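Local structure of neurotoxin (Clostridium botulinum, 3N7L) at residues F348-C353 / Y359-F364; N253-Y258 / N275-G280. The protein is the receptor-binding domain of a botulinum neurotoxin of serotype D/C, which probably binds gangliosides to attach the toxin to nerve cells. All blocks are in the same frame, centred on the assembly; numbering follows the deposited sequence.

Interaction 1: residues F348-C353 / Y359-F364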
loop_
_atom_site.group_PDB
_atom_site.type_symbol
_atom_site.label_atom_id
_atom_site.label_comp_id
_atom_site.label_asym_id
_atom_site.label_seq_id
_atom_site.Cartn_x
_atom_site.Cartn_y
_atom_site.Cartn_z
ATOM N N PHE A 348 16.806 8.728 -14.693
ATOM C CA PHE A 348 15.815 7.697 -14.975
ATOM C C PHE A 348 14.413 8.210 -15.261
ATOM O O PHE A 348 14.021 9.300 -14.840
ATOM C CB PHE A 348 15.720 6.700 -13.812
ATOM C CG PHE A 348 17.004 5.990 -13.512
ATOM C CD1 PHE A 348 17.992 6.606 -12.756
ATOM C CD2 PHE A 348 17.240 4.717 -14.019
ATOM C CE1 PHE A 348 19.205 5.965 -12.507
ATOM C CE2 PHE A 348 18.451 4.065 -13.776
ATOM C CZ PHE A 348 19.436 4.693 -13.019
ATOM N N ILE A 349 13.670 7.386 -15.991
ATOM C CA ILE A 349 12.282 7.656 -16.335
ATOM C C ILE A 349 11.558 6.628 -15.482
ATOM O O ILE A 349 11.819 5.434 -15.595
ATOM C CB ILE A 349 12.018 7.360 -17.816
ATOM C CG1 ILE A 349 12.910 8.252 -18.677
ATOM C CG2 ILE A 349 10.545 7.569 -18.131
ATOM C CD1 ILE A 349 13.114 7.717 -20.068
ATOM N N ILE A 350 10.658 7.083 -14.623
ATOM C CA ILE A 350 9.951 6.166 -13.735
ATOM C C ILE A 350 8.552 5.830 -14.222
ATOM O O ILE A 350 7.905 6.628 -14.890
ATOM C CB ILE A 350 9.841 6.762 -12.309
ATOM C CG1 ILE A 350 9.380 5.691 -11.324
ATOM C CG2 ILE A 350 8.839 7.911 -12.300
ATOM C CD1 ILE A 350 9.497 6.127 -9.867
ATOM N N GLN A 351 8.091 4.635 -13.882
ATOM C CA GLN A 351 6.755 4.208 -14.264
ATOM C C GLN A 351 6.161 3.444 -13.088
ATOM O O GLN A 351 6.815 2.568 -12.522
ATOM C CB GLN A 351 6.819 3.310 -15.501
ATOM C CG GLN A 351 5.475 3.122 -16.168
ATOM C CD GLN A 351 4.900 4.425 -16.699
ATOM O OE1 GLN A 351 3.685 4.584 -16.788
ATOM N NE2 GLN A 351 5.774 5.358 -17.067
ATOM N N PRO A 352 4.927 3.780 -12.683
ATOM C CA PRO A 352 4.336 3.054 -11.553
ATOM C C PRO A 352 4.098 1.585 -11.903
ATOM O O PRO A 352 3.826 1.249 -13.053
ATOM C CB PRO A 352 3.043 3.822 -11.283
ATOM C CG PRO A 352 2.675 4.356 -12.647
ATOM C CD PRO A 352 4.013 4.826 -13.180
ATOM N N CYS A 353 4.214 0.711 -10.911
ATOM C CA CYS A 353 4.010 -0.713 -11.138
ATOM C C CYS A 353 3.388 -1.337 -9.897
ATOM O O CYS A 353 4.090 -1.811 -9.007
ATOM C CB CYS A 353 5.348 -1.387 -11.455
ATOM S SG CYS A 353 5.214 -3.132 -11.866
ATOM N N TYR A 359 3.111 -1.895 -3.933
ATOM C CA TYR A 359 3.138 -0.639 -4.674
ATOM C C TYR A 359 4.600 -0.528 -5.090
ATOM O O TYR A 359 5.487 -0.450 -4.232
ATOM C CB TYR A 359 2.795 0.541 -3.759
ATOM C CG TYR A 359 1.382 0.514 -3.238
ATOM C CD1 TYR A 359 0.319 0.895 -4.050
ATOM C CD2 TYR A 359 1.105 0.089 -1.935
ATOM C CE1 TYR A 359 -0.993 0.857 -3.582
ATOM C CE2 TYR A 359 -0.205 0.046 -1.458
ATOM C CZ TYR A 359 -1.247 0.431 -2.290
ATOM O OH TYR A 359 -2.545 0.394 -1.838
ATOM N N ALA A 360 4.865 -0.527 -6.391
ATOM C CA ALA A 360 6.245 -0.444 -6.850
ATOM C C ALA A 360 6.395 0.410 -8.095
ATOM O O ALA A 360 5.489 1.158 -8.472
ATOM C CB ALA A 360 6.794 -1.849 -7.108
ATOM N N SER A 361 7.553 0.295 -8.729
ATOM C CA SER A 361 7.824 1.062 -9.922
ATOM C C SER A 361 8.924 0.424 -10.733
ATOM O O SER A 361 9.663 -0.434 -10.250
ATOM C CB SER A 361 8.252 2.481 -9.540
ATOM O OG SER A 361 9.476 2.447 -8.814
ATOM N N GLN A 362 9.007 0.846 -11.984
ATOM C CA GLN A 362 10.048 0.390 -12.874
ATOM C C GLN A 362 10.817 1.647 -13.239
ATOM O O GLN A 362 10.236 2.729 -13.364
ATOM C CB GLN A 362 9.462 -0.299 -14.105
ATOM C CG GLN A 362 9.140 -1.767 -13.848
ATOM C CD GLN A 362 8.680 -2.504 -15.094
ATOM O OE1 GLN A 362 9.100 -3.634 -15.351
ATOM N NE2 GLN A 362 7.808 -1.875 -15.866
ATOM N N LEU A 363 12.131 1.501 -13.363
ATOM C CA LEU A 363 13.013 2.611 -13.676
ATOM C C LEU A 363 13.795 2.331 -14.955
ATOM O O LEU A 363 14.497 1.330 -15.063
ATOM C CB LEU A 363 13.972 2.839 -12.495
ATOM C CG LEU A 363 13.295 3.359 -11.220
ATOM C CD1 LEU A 363 14.135 3.036 -9.991
ATOM C CD2 LEU A 363 13.077 4.860 -11.355
ATOM N N PHE A 364 13.660 3.227 -15.923
ATOM C CA PHE A 364 14.349 3.090 -17.201
ATOM C C PHE A 364 15.470 4.124 -17.322
ATOM O O PHE A 364 15.263 5.300 -17.036
ATOM C CB PHE A 364 13.341 3.274 -18.343
ATOM C CG PHE A 364 12.225 2.270 -18.323
ATOM C CD1 PHE A 364 12.387 1.020 -18.913
ATOM C CD2 PHE A 364 11.030 2.552 -17.666
ATOM C CE1 PHE A 364 11.374 0.061 -18.844
ATOM C CE2 PHE A 364 10.013 1.603 -17.592
ATOM C CZ PHE A 364 10.188 0.354 -18.181
#
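Ile349 and Phe364, then Gln351 and Gln362, form the hydrogen-bonded pairs of an antiparallel ladder, with the non-hydrogen-bonded pair Ile350-Leu363 between them. Phe364 N reaches Ile349 O at 2.9 Å in a nearly straight bond (174° at the hydrogen), and Ile349 N donates back to Phe364 O. Gln362 N to Gln351 O, at 2.8 Å, lies in the carbonyl plane, as does the return bond from Gln351 N to Gln362 O. Cys353 N comes within 2.8 Å of Ala360 O from 51° above the carbonyl plane, and the return bond from Ala360 N to Cys353 O is weak. Two CA-H...O contacts supplement these bonds, the shorter from Phe348 CA to Phe364 O at 3.2 Å.

Side-chain contacts differ on the two faces. Ile350 and Leu363 lie side by side and point the same way, Ile350 CG1 meeting Leu363 CD2 at 3.8 Å. Ile350, whose chi1 of -168° sets CG1 beside the carbonyl carbon, carries CD1 on to the hydroxyl of Ser361, 3.8 Å from OG; that hydroxyl is bonded to Trp417 O. On the other face the Phe364 ring presents its edge to the neighbouring strand: CD2 approaches Ile349 O at 3.6 Å, and Gln351 CB borders the same rim. Arg373 makes a cation-pi contact with this ring. The partly exposed Gln351 and Gln362 share that face, whereas Ile350 packs on Leu303 and Leu363 on Phe305, both of strand 302-308.

Strand 302-308 bonds to one flank of the pair and strand 373-384 to the other, making this an interior beta hairpin, 348-354 with 359-366, of the C-terminal beta-trefoil characteristic of clostridial neurotoxin receptor-binding domains.

Interaction 2: residues N253-Y258 / N275-G280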
loop_
_atom_site.group_PDB
_atom_site.type_symbol
_atom_site.label_atom_id
_atom_site.label_comp_id
_atom_site.label_asym_id
_atom_site.label_seq_id
_atom_site.Cartn_x
_atom_site.Cartn_y
_atom_site.Cartn_z
ATOM N N ASN A 253 12.355 -8.544 -5.183
ATOM C CA ASN A 253 12.899 -9.901 -5.081
ATOM C C ASN A 253 13.877 -10.083 -3.930
ATOM O O ASN A 253 14.245 -11.210 -3.593
ATOM C CB ASN A 253 13.612 -10.290 -6.374
ATOM C CG ASN A 253 12.662 -10.782 -7.433
ATOM O OD1 ASN A 253 11.468 -10.491 -7.398
ATOM N ND2 ASN A 253 13.189 -11.527 -8.392
ATOM N N TYR A 254 14.305 -8.975 -3.332
ATOM C CA TYR A 254 15.260 -9.026 -2.233
ATOM C C TYR A 254 14.849 -8.101 -1.098
ATOM O O TYR A 254 15.575 -7.163 -0.762
ATOM C CB TYR A 254 16.654 -8.634 -2.732
ATOM C CG TYR A 254 17.183 -9.527 -3.840
ATOM C CD1 TYR A 254 16.753 -9.370 -5.159
ATOM C CD2 TYR A 254 18.096 -10.543 -3.561
ATOM C CE1 TYR A 254 17.222 -10.204 -6.174
ATOM C CE2 TYR A 254 18.571 -11.389 -4.568
ATOM C CZ TYR A 254 18.130 -11.212 -5.869
ATOM O OH TYR A 254 18.604 -12.040 -6.863
ATOM N N MET A 255 13.687 -8.366 -0.511
ATOM C CA MET A 255 13.194 -7.540 0.588
ATOM C C MET A 255 14.084 -7.640 1.832
ATOM O O MET A 255 14.062 -6.752 2.687
ATOM C CB MET A 255 11.754 -7.930 0.944
ATOM C CG MET A 255 10.725 -7.623 -0.145
ATOM S SD MET A 255 10.719 -5.893 -0.693
ATOM C CE MET A 255 10.092 -5.051 0.765
ATOM N N ASN A 256 14.866 -8.711 1.933
ATOM C CA ASN A 256 15.748 -8.870 3.083
ATOM C C ASN A 256 17.140 -8.317 2.822
ATOM O O ASN A 256 18.119 -8.763 3.421
ATOM C CB ASN A 256 15.826 -10.345 3.503
ATOM C CG ASN A 256 14.665 -10.750 4.396
ATOM O OD1 ASN A 256 14.129 -11.863 4.295
ATOM N ND2 ASN A 256 14.271 -9.846 5.283
ATOM N N ARG A 257 17.220 -7.343 1.919
ATOM C CA ARG A 257 18.488 -6.697 1.592
ATOM C C ARG A 257 18.359 -5.193 1.772
ATOM O O ARG A 257 17.299 -4.621 1.534
ATOM C CB ARG A 257 18.884 -6.988 0.140
ATOM C CG ARG A 257 19.196 -8.442 -0.135
ATOM C CD ARG A 257 20.619 -8.796 0.256
ATOM N NE ARG A 257 20.765 -10.240 0.344
ATOM C CZ ARG A 257 21.892 -10.912 0.140
ATOM N NH1 ARG A 257 23.023 -10.280 -0.184
ATOM N NH2 ARG A 257 21.881 -12.233 0.268
ATOM N N TYR A 258 19.438 -4.556 2.206
ATOM C CA TYR A 258 19.441 -3.108 2.361
ATOM C C TYR A 258 20.608 -2.589 1.534
ATOM O O TYR A 258 21.486 -3.356 1.135
ATOM C CB TYR A 258 19.584 -2.707 3.842
ATOM C CG TYR A 258 20.914 -3.055 4.476
ATOM C CD1 TYR A 258 22.044 -2.252 4.273
ATOM C CD2 TYR A 258 21.040 -4.179 5.296
ATOM C CE1 TYR A 258 23.261 -2.557 4.879
ATOM C CE2 TYR A 258 22.253 -4.500 5.902
ATOM C CZ TYR A 258 23.355 -3.686 5.692
ATOM O OH TYR A 258 24.540 -4.000 6.305
ATOM N N ASN A 275 11.808 -6.423 11.935
ATOM C CA ASN A 275 10.865 -5.593 12.665
ATOM C C ASN A 275 10.714 -4.224 12.003
ATOM O O ASN A 275 9.730 -3.525 12.240
ATOM C CB ASN A 275 11.239 -5.461 14.155
ATOM C CG ASN A 275 12.707 -5.187 14.382
ATOM O OD1 ASN A 275 13.278 -4.263 13.804
ATOM N ND2 ASN A 275 13.327 -5.985 15.249
ATOM N N ASP A 276 11.671 -3.876 11.142
ATOM C CA ASP A 276 11.681 -2.598 10.420
ATOM C C ASP A 276 12.459 -2.700 9.111
ATOM O O ASP A 276 13.026 -3.742 8.797
ATOM C CB ASP A 276 12.353 -1.511 11.263
ATOM C CG ASP A 276 11.426 -0.903 12.280
ATOM O OD1 ASP A 276 11.903 -0.091 13.101
ATOM O OD2 ASP A 276 10.218 -1.225 12.257
ATOM N N PHE A 277 12.482 -1.607 8.354
ATOM C CA PHE A 277 13.242 -1.555 7.108
ATOM C C PHE A 277 14.358 -0.530 7.285
ATOM O O PHE A 277 15.052 -0.172 6.331
ATOM C CB PHE A 277 12.362 -1.136 5.929
ATOM C CG PHE A 277 11.454 -2.219 5.434
ATOM C CD1 PHE A 277 10.113 -2.243 5.798
ATOM C CD2 PHE A 277 11.948 -3.233 4.621
ATOM C CE1 PHE A 277 9.276 -3.262 5.362
ATOM C CE2 PHE A 277 11.121 -4.263 4.176
ATOM C CZ PHE A 277 9.781 -4.279 4.547
ATOM N N ASN A 278 14.540 -0.082 8.522
ATOM C CA ASN A 278 15.537 0.935 8.819
ATOM C C ASN A 278 16.975 0.467 9.013
ATOM O O ASN A 278 17.484 0.386 10.132
ATOM C CB ASN A 278 15.062 1.757 10.016
ATOM C CG ASN A 278 13.759 2.497 9.720
ATOM O OD1 ASN A 278 12.769 1.887 9.312
ATOM N ND2 ASN A 278 13.759 3.813 9.914
ATOM N N GLU A 279 17.631 0.186 7.894
ATOM C CA GLU A 279 19.016 -0.254 7.890
ATOM C C GLU A 279 19.641 0.159 6.559
ATOM O O GLU A 279 18.974 0.162 5.524
ATOM C CB GLU A 279 19.083 -1.774 8.080
ATOM C CG GLU A 279 20.488 -2.352 8.048
ATOM C CD GLU A 279 20.571 -3.726 8.703
ATOM O OE1 GLU A 279 19.553 -4.460 8.700
ATOM O OE2 GLU A 279 21.662 -4.075 9.215
ATOM N N GLY A 280 20.913 0.535 6.593
ATOM C CA GLY A 280 21.589 0.936 5.377
ATOM C C GLY A 280 21.385 2.386 4.980
ATOM O O GLY A 280 20.831 3.181 5.731
#
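Beside the start of the beta hairpin 257-262/265-270, in the C-terminal trefoil half of the receptor-binding domain, Tyr258 receives Glu279 over one face of its ring. Glu279 CG sits 3.5 Å from the ring centroid and 20° off the normal, a CH-pi contact shifted towards CD2. Beyond CG the chain stays extended, and the carboxylate stacks on the rim with its plane only 10° from that of the ring, CD lying 3.4 Å from Tyr258 CE2. Glu279 OE1 accepts a bond from Lys272 N, consistent with holding the flat group in this pose. The Tyr258 ring is put there by chi1 of 67°, with CG between the backbone N and carbonyl carbon. Gly280 has a positive phi suited to glycine, and its bare CA comes within 3.4 Å of Tyr258 CD1.

A type I turn, Tyr254 to Arg257, leads into the hairpin and carries Met255. Its side chain bends at both chi2 and chi3, bringing CE to 3.6 Å from Phe277 CE2, obliquely to the ring. Both residues also rest on Ile250 of strand 246-251, while Arg271 bonds through NE to Met255 O and touches Phe277 and Glu279.

Both contacts belong to the C-terminal trefoil half of the chain, with centres about 19 Å apart and nearest atoms about 8 Å apart, so they do not touch. Interaction 1 is a buried pairing of two adjacent strands of the trefoil's antiparallel sheet, held mainly by backbone hydrogen bonds and filled in by aliphatic and aromatic side chains. Interaction 2 lies at the surface, where a turn and strand start meet a loop running towards strand 283-287; packing, largely of side chains, joins its segments, by ring-face and methyl contacts in place of a bonded ladder. Interaction 2 closes along the chain before interaction 1 opens.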